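Local structure of DUF871 domain-containing protein (2P0O) at residues 7-12 and 53-58; 206-211 and 346-351; 256-261 and 333-338. The protein is of unestablished function but probably acts as a 6-phospho-N-acetylmuramidase, a glycosidase that releases phosphorylated N-acetylmuramic acid from cell-wall sugars. All blocks are in the same frame, centred on the assembly; numbering follows the deposited sequence.

Overall arrangement
The three contacts sample the N-terminal barrel, its junction with the C-terminal domain, and the interior of that second domain. Interaction 1 lies in the barrel, with its centre 29 Å from that of interaction 2 and 43 Å from that of interaction 3; interactions 1 and 3 fall on opposite sides of the chain's centre. Interaction 2 joins the two parts and also carries Met211, a sodium ligand. Interaction 3 is nested within the chain loop that interaction 2 closes, their centres 21 Å apart, and the two meet where Leu346 CD2 packs 4.1 Å from Ile338 CG1. Between interactions 1 and 2 the nearest atoms remain about 10 Å apart.

Interaction 1: residues 7-12 and 53-58; sequences ISVFLG and TDLGAI
Leu11, whose side chain meets Leu55, also has its backbone O hydrogen-bonded to Arg51 NH1, so the helix that supplies the apolar partner holds this turn by a polar bond as well. Val9 O is tied separately to Thr36 OG1. Across the contact itself the evidence is purely apolar: 120 Å² is buried, and more than half of it belongs to Leu55. Leu55 CD2 makes the closest approaches. It lies 4.2 Å from Leu11 CD1 and 4.4 Å from Leu11 CD2, while Val9 CG1 approaches the same Leu55 CD2 at 4.4 Å. Val9 and Leu11 are themselves close neighbours, with Val9 CG1 3.8 Å from Leu11 CD2, and together they form a small apolar patch facing Leu55. The spacings across the interface are long for methyl groups and indicate light van der Waals contact, not tight interlocking. Leu55 extends from its helix with CG opposite the backbone N (chi1 173°), which carries its end toward Val9 and Leu11; the two leucine side chains meet at a slant. The site is in the (beta/alpha)8 barrel, where the chain leaves the C-terminal end of strand 4-8. Ser8 OG bonds to Ile221 O of the last strand, across the seam that closes the barrel. Helix 48-62 follows strand 33-38, whose Thr36 and Leu38 also touch Leu11, and Ile58 of the same helix packs on Ile20 of helix 17-28.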
# COMPACT_ATOMS: atom_id res chain seq x y z
N ILE A 7 7.61 3.22 -3.20
CA ILE A 7 8.48 2.12 -2.75
C ILE A 7 9.68 2.66 -1.98
O ILE A 7 10.02 3.83 -2.09
CB ILE A 7 9.00 1.26 -3.93
CG1 ILE A 7 9.95 2.07 -4.85
CG2 ILE A 7 7.81 0.68 -4.68
CD1 ILE A 7 10.52 1.31 -6.11
N SER A 8 10.33 1.78 -1.23
CA SER A 8 11.59 2.12 -0.55
C SER A 8 12.75 1.42 -1.20
O SER A 8 12.61 0.34 -1.77
CB SER A 8 11.53 1.74 0.93
OG SER A 8 10.52 2.51 1.58
N VAL A 9 13.90 2.08 -1.18
CA VAL A 9 15.13 1.51 -1.67
C VAL A 9 16.18 1.72 -0.60
O VAL A 9 16.18 2.75 0.06
CB VAL A 9 15.55 2.15 -3.01
CG1 VAL A 9 16.95 1.70 -3.40
CG2 VAL A 9 14.55 1.78 -4.10
N PHE A 10 17.02 0.71 -0.39
CA PHE A 10 18.02 0.72 0.68
C PHE A 10 19.41 0.81 0.07
O PHE A 10 19.88 -0.13 -0.59
CB PHE A 10 17.85 -0.51 1.58
CG PHE A 10 16.56 -0.49 2.36
CD1 PHE A 10 15.36 -0.90 1.76
CD2 PHE A 10 16.52 0.04 3.65
CE1 PHE A 10 14.14 -0.83 2.48
CE2 PHE A 10 15.32 0.10 4.37
CZ PHE A 10 14.14 -0.34 3.81
N LEU A 11 20.04 1.97 0.25
CA LEU A 11 21.33 2.23 -0.38
C LEU A 11 22.52 1.84 0.48
O LEU A 11 23.66 2.19 0.15
CB LEU A 11 21.44 3.70 -0.81
CG LEU A 11 20.40 4.15 -1.83
CD1 LEU A 11 20.67 5.59 -2.24
CD2 LEU A 11 20.44 3.23 -3.05
N GLY A 12 22.25 1.13 1.58
CA GLY A 12 23.28 0.55 2.44
C GLY A 12 23.92 -0.64 1.77
O GLY A 12 24.88 -1.25 2.27
N THR A 53 23.81 8.80 -7.16
CA THR A 53 23.88 9.20 -8.54
C THR A 53 23.28 8.11 -9.43
O THR A 53 22.61 8.42 -10.41
CB THR A 53 25.34 9.60 -9.00
OG1 THR A 53 25.87 10.57 -8.05
CG2 THR A 53 25.32 10.21 -10.43
N ASP A 54 23.52 6.83 -9.11
CA ASP A 54 22.90 5.66 -9.88
C ASP A 54 21.37 5.62 -9.70
O ASP A 54 20.62 5.37 -10.67
CB ASP A 54 23.45 4.31 -9.40
CG ASP A 54 24.94 4.15 -9.61
OD1 ASP A 54 25.48 4.59 -10.68
OD2 ASP A 54 25.58 3.58 -8.68
N LEU A 55 20.90 5.86 -8.47
CA LEU A 55 19.45 5.77 -8.19
C LEU A 55 18.66 6.92 -8.86
O LEU A 55 17.62 6.69 -9.50
CB LEU A 55 19.15 5.69 -6.67
CG LEU A 55 17.66 5.76 -6.28
CD1 LEU A 55 16.91 4.57 -6.83
CD2 LEU A 55 17.39 5.89 -4.77
N GLY A 56 19.15 8.16 -8.69
CA GLY A 56 18.59 9.33 -9.38
C GLY A 56 18.47 9.12 -10.87
O GLY A 56 17.50 9.60 -11.50
N ALA A 57 19.44 8.40 -11.45
CA ALA A 57 19.42 8.12 -12.89
C ALA A 57 18.24 7.21 -13.22
O ALA A 57 17.47 7.49 -14.14
CB ALA A 57 20.74 7.51 -13.36
N ILE A 58 18.08 6.16 -12.43
CA ILE A 58 16.93 5.28 -12.58
C ILE A 58 15.62 6.09 -12.44
O ILE A 58 14.75 6.01 -13.30
CB ILE A 58 16.99 4.10 -11.59
CG1 ILE A 58 18.34 3.39 -11.72
CG2 ILE A 58 15.87 3.10 -11.84
CD1 ILE A 58 18.69 2.56 -10.50

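Interaction 2: residues 206-211 and 346-351; sequences AAVGLM and LPLIKA. With NA (sodium ion), chain C.
Leu348, Val208 and Gly209 carry this junction between the TIM barrel and the C-terminal domain, which belongs to a cyclophilin-like family. Helix 203-212 connects barrel strands 173-178 and 218-221 in a beta-alpha-beta crossover, and the short 3-10 turn 346-348 leans against its outer side. Of the 117 Å² buried, 63 Å² is on Leu348, with 25 Å² on Gly209 and 24 Å² on Val208. The two methyls of Leu348 divide the helix between them. CD1 of Leu348 reaches the beta branch of Val208, 3.8 Å from Val208 CB and 3.9 Å from Val208 CG1, while CD2 of Leu348 presses on bare backbone, 3.6 Å from Gly209 CA and 4.0 Å from Gly209 N. Because Gly209 offers no side chain, the main chains come within 6.4 Å, measured from Gly209 CA to Leu348 CA. The fork of Leu348 is set by a CG that stands opposite its carbonyl carbon (chi1 -64°), and it meets the valine side chain at an angle. Phe243 of strand 242-247 touches Val208, Leu348 and Ile349, continuing the apolar seam between the domains, and Tyr5 of the first barrel strand also packs on Val208. Along the loop, Lys350 N bonds to Asn353 OD1. Toward its C-terminal end the helix turns to another task: a sodium ion is bound by Met211 O, Asp213 O and Val216 O, a site where the partial negative charge of the helix end would probably suit a cation. Residue 211 is modelled as selenomethionine, and its backbone O lies 2.4 Å from the sodium ion.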
# COMPACT_ATOMS: atom_id res chain seq x y z
N ALA A 206 -3.49 -3.41 2.65
CA ALA A 206 -3.10 -2.36 3.57
C ALA A 206 -2.99 -1.02 2.84
O ALA A 206 -3.56 -0.02 3.28
CB ALA A 206 -1.77 -2.73 4.26
N ALA A 207 -2.32 -1.04 1.68
CA ALA A 207 -2.09 0.16 0.87
C ALA A 207 -3.38 0.75 0.32
O ALA A 207 -3.67 1.93 0.49
CB ALA A 207 -1.08 -0.13 -0.28
N VAL A 208 -4.16 -0.10 -0.33
CA VAL A 208 -5.43 0.34 -0.85
C VAL A 208 -6.33 0.94 0.25
O VAL A 208 -6.93 2.01 0.04
CB VAL A 208 -6.14 -0.79 -1.67
CG1 VAL A 208 -7.50 -0.31 -2.20
CG2 VAL A 208 -5.26 -1.18 -2.85
N GLY A 209 -6.42 0.28 1.40
CA GLY A 209 -7.27 0.81 2.48
C GLY A 209 -6.79 2.17 2.95
O GLY A 209 -7.59 3.09 3.11
N LEU A 210 -5.48 2.32 3.12
CA LEU A 210 -4.92 3.58 3.57
C LEU A 210 -5.16 4.69 2.57
O LEU A 210 -5.51 5.80 2.94
CB LEU A 210 -3.41 3.44 3.83
CG LEU A 210 -3.07 2.82 5.17
CD1 LEU A 210 -1.56 2.81 5.30
CD2 LEU A 210 -3.72 3.60 6.36
N MSE A 211 -4.98 4.38 1.29
CA MSE A 211 -5.17 5.34 0.23
C MSE A 211 -6.61 5.85 0.20
O MSE A 211 -6.86 7.01 -0.13
CB MSE A 211 -4.77 4.72 -1.12
CG MSE A 211 -4.55 5.77 -2.24
SE MSE A 211 -2.95 6.92 -1.86
CE MSE A 211 -3.92 8.59 -2.14
N LEU A 346 -11.47 -8.08 1.61
CA LEU A 346 -12.95 -8.08 1.66
C LEU A 346 -13.62 -6.79 2.12
O LEU A 346 -14.57 -6.40 1.49
CB LEU A 346 -13.56 -9.27 2.44
CG LEU A 346 -13.21 -10.68 1.90
CD1 LEU A 346 -13.57 -11.76 2.92
CD2 LEU A 346 -13.88 -10.92 0.53
N PRO A 347 -13.19 -6.17 3.25
CA PRO A 347 -13.80 -4.87 3.61
C PRO A 347 -13.48 -3.72 2.64
O PRO A 347 -14.06 -2.65 2.77
CB PRO A 347 -13.18 -4.54 4.98
CG PRO A 347 -12.39 -5.75 5.41
CD PRO A 347 -12.17 -6.61 4.23
N LEU A 348 -12.55 -3.93 1.70
CA LEU A 348 -12.22 -2.91 0.71
C LEU A 348 -13.22 -2.89 -0.43
O LEU A 348 -13.31 -1.91 -1.22
CB LEU A 348 -10.81 -3.14 0.14
CG LEU A 348 -9.68 -3.01 1.17
CD1 LEU A 348 -8.38 -3.04 0.40
CD2 LEU A 348 -9.85 -1.70 1.98
N ILE A 349 -13.98 -3.98 -0.52
CA ILE A 349 -14.89 -4.19 -1.64
C ILE A 349 -16.22 -3.54 -1.26
O ILE A 349 -17.03 -4.10 -0.51
CB ILE A 349 -15.04 -5.67 -1.96
CG1 ILE A 349 -13.68 -6.23 -2.34
CG2 ILE A 349 -15.96 -5.89 -3.15
CD1 ILE A 349 -13.67 -7.71 -2.43
N LYS A 350 -16.38 -2.34 -1.76
CA LYS A 350 -17.54 -1.51 -1.48
C LYS A 350 -18.69 -1.73 -2.47
O LYS A 350 -18.58 -2.54 -3.42
CB LYS A 350 -17.14 -0.02 -1.52
CG LYS A 350 -16.73 0.50 -0.18
CD LYS A 350 -15.25 0.58 -0.01
CE LYS A 350 -14.89 0.11 1.40
NZ LYS A 350 -15.68 0.76 2.48
N ALA A 351 -19.78 -1.01 -2.21
CA ALA A 351 -20.92 -0.93 -3.12
C ALA A 351 -20.38 -0.70 -4.55
O ALA A 351 -19.57 0.21 -4.79
CB ALA A 351 -21.86 0.26 -2.69
NA NA C . -6.55 9.24 0.68

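Interaction 3: residues 256-261 and 333-338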
# COMPACT_ATOMS: atom_id res chain seq x y z
N LYS A 256 -16.89 -23.54 -10.77
CA LYS A 256 -16.69 -22.79 -12.02
C LYS A 256 -17.65 -21.63 -12.17
O LYS A 256 -17.32 -20.64 -12.82
CB LYS A 256 -16.80 -23.71 -13.24
CG LYS A 256 -15.82 -24.84 -13.16
CD LYS A 256 -15.20 -25.25 -14.51
CE LYS A 256 -13.81 -25.85 -14.25
NZ LYS A 256 -13.10 -25.07 -13.15
N ARG A 257 -18.84 -21.76 -11.60
CA ARG A 257 -19.80 -20.67 -11.59
C ARG A 257 -19.27 -19.53 -10.78
O ARG A 257 -19.57 -18.38 -11.07
CB ARG A 257 -21.12 -21.09 -10.96
CG ARG A 257 -22.16 -21.49 -11.94
CD ARG A 257 -23.51 -21.48 -11.28
NE ARG A 257 -24.48 -22.14 -12.17
CZ ARG A 257 -25.73 -21.74 -12.35
NH1 ARG A 257 -26.52 -22.42 -13.19
NH2 ARG A 257 -26.21 -20.67 -11.69
N ILE A 258 -18.54 -19.84 -9.71
CA ILE A 258 -18.10 -18.74 -8.86
C ILE A 258 -16.73 -18.17 -9.18
O ILE A 258 -16.44 -17.06 -8.76
CB ILE A 258 -18.36 -18.96 -7.31
CG1 ILE A 258 -17.12 -19.37 -6.49
CG2 ILE A 258 -19.66 -19.77 -7.00
CD1 ILE A 258 -16.07 -20.04 -7.09
N LEU A 259 -15.90 -18.91 -9.89
CA LEU A 259 -14.61 -18.39 -10.35
C LEU A 259 -14.86 -17.34 -11.45
O LEU A 259 -15.76 -17.52 -12.26
CB LEU A 259 -13.73 -19.54 -10.88
CG LEU A 259 -13.14 -20.53 -9.85
CD1 LEU A 259 -12.49 -21.70 -10.54
CD2 LEU A 259 -12.14 -19.88 -8.86
N GLY A 260 -14.09 -16.26 -11.46
CA GLY A 260 -14.29 -15.16 -12.40
C GLY A 260 -14.62 -13.83 -11.72
O GLY A 260 -14.45 -13.69 -10.50
N THR A 261 -15.11 -12.87 -12.50
CA THR A 261 -15.40 -11.52 -12.04
C THR A 261 -16.84 -11.36 -11.59
O THR A 261 -17.77 -11.74 -12.30
CB THR A 261 -15.12 -10.48 -13.14
OG1 THR A 261 -13.75 -10.59 -13.52
CG2 THR A 261 -15.36 -9.04 -12.65
N ASN A 333 -25.69 -23.31 -0.57
CA ASN A 333 -24.52 -24.18 -0.75
C ASN A 333 -23.22 -23.45 -0.43
O ASN A 333 -23.02 -22.29 -0.84
CB ASN A 333 -24.44 -24.71 -2.18
CG ASN A 333 -25.55 -25.69 -2.51
OD1 ASN A 333 -26.25 -26.19 -1.62
ND2 ASN A 333 -25.71 -25.97 -3.79
N THR A 334 -22.34 -24.12 0.30
CA THR A 334 -21.03 -23.55 0.59
C THR A 334 -20.06 -24.15 -0.39
O THR A 334 -19.96 -25.38 -0.48
CB THR A 334 -20.60 -23.86 2.04
OG1 THR A 334 -20.90 -25.24 2.31
CG2 THR A 334 -21.39 -23.00 3.02
N ILE A 335 -19.36 -23.30 -1.14
CA ILE A 335 -18.56 -23.76 -2.29
C ILE A 335 -17.09 -23.78 -1.95
O ILE A 335 -16.42 -24.77 -2.14
CB ILE A 335 -18.72 -22.83 -3.55
CG1 ILE A 335 -20.19 -22.51 -3.84
CG2 ILE A 335 -17.98 -23.44 -4.78
CD1 ILE A 335 -21.04 -23.75 -3.99
N THR A 336 -16.58 -22.65 -1.49
CA THR A 336 -15.18 -22.58 -1.12
C THR A 336 -15.05 -21.39 -0.18
O THR A 336 -16.07 -20.83 0.25
CB THR A 336 -14.25 -22.50 -2.38
OG1 THR A 336 -12.91 -22.33 -1.97
CG2 THR A 336 -14.61 -21.32 -3.29
N ARG A 337 -13.81 -21.00 0.12
CA ARG A 337 -13.52 -19.91 1.03
C ARG A 337 -12.36 -19.07 0.52
O ARG A 337 -11.37 -19.63 0.05
CB ARG A 337 -13.16 -20.49 2.40
CG ARG A 337 -13.27 -19.44 3.52
CD ARG A 337 -13.17 -20.05 4.90
NE ARG A 337 -13.19 -18.96 5.88
CZ ARG A 337 -12.79 -19.05 7.14
NH1 ARG A 337 -12.36 -20.21 7.66
NH2 ARG A 337 -12.83 -17.96 7.90
N ILE A 338 -12.44 -17.74 0.64
CA ILE A 338 -11.30 -16.87 0.39
C ILE A 338 -10.10 -17.23 1.24
O ILE A 338 -10.22 -17.44 2.43
CB ILE A 338 -11.61 -15.36 0.72
CG1 ILE A 338 -12.91 -14.91 0.01
CG2 ILE A 338 -10.38 -14.48 0.39
CD1 ILE A 338 -12.82 -14.92 -1.53
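Apolar contact comes first, and Ile258 provides all of it from one side. Its CG2 lies 4.2 Å from Ile335 CG1, and its CD1, on the other branch, lies 4.3 Å from Thr336 CG2. Ile258, as modelled, straddles two successive strand residues and accounts for 53 Å² of the 107 Å² buried, against 33 Å² for Ile335 and 20 Å² for Thr336. The separation of the main chains, 8.3 Å between Ile258 CA and Ile335 CA, fits a layer of interposed side chains. Both side-chain torsions of Ile258 lie far from staggered values (chi1 103°, chi2 -27°), so which branch meets which partner is less certain than the burial of the side chain. That two consecutive residues of strand 332-337 can both face the helix follows from a classic beta bulge: Ile335 and Thr336 stand together opposite Val305 of the antiparallel neighbour 304-308, and the backbone of each is bonded to that one residue. Ile335 departs from extended geometry here, with psi -54°. Val305 also touches Ile258, so the last residue of the short helix 255-258 packs on edge strand 332-337 and on its inner neighbour 304-308. Between the two segments there is no polar bond; the polar groups of the touching residues find partners elsewhere. Thr336 turns its methyl to the isoleucine while its OG1 bonds to Ala248 O; Ile335 O is bonded to Ser250 OG, and Ile258 O to His262 NE2. At Leu259 the chain leaves the helix and passes through Gly260, whose phi of 118° lies in a region open chiefly to glycine, into strand 260-263, where Gly260 bonds through its backbone with Leu357.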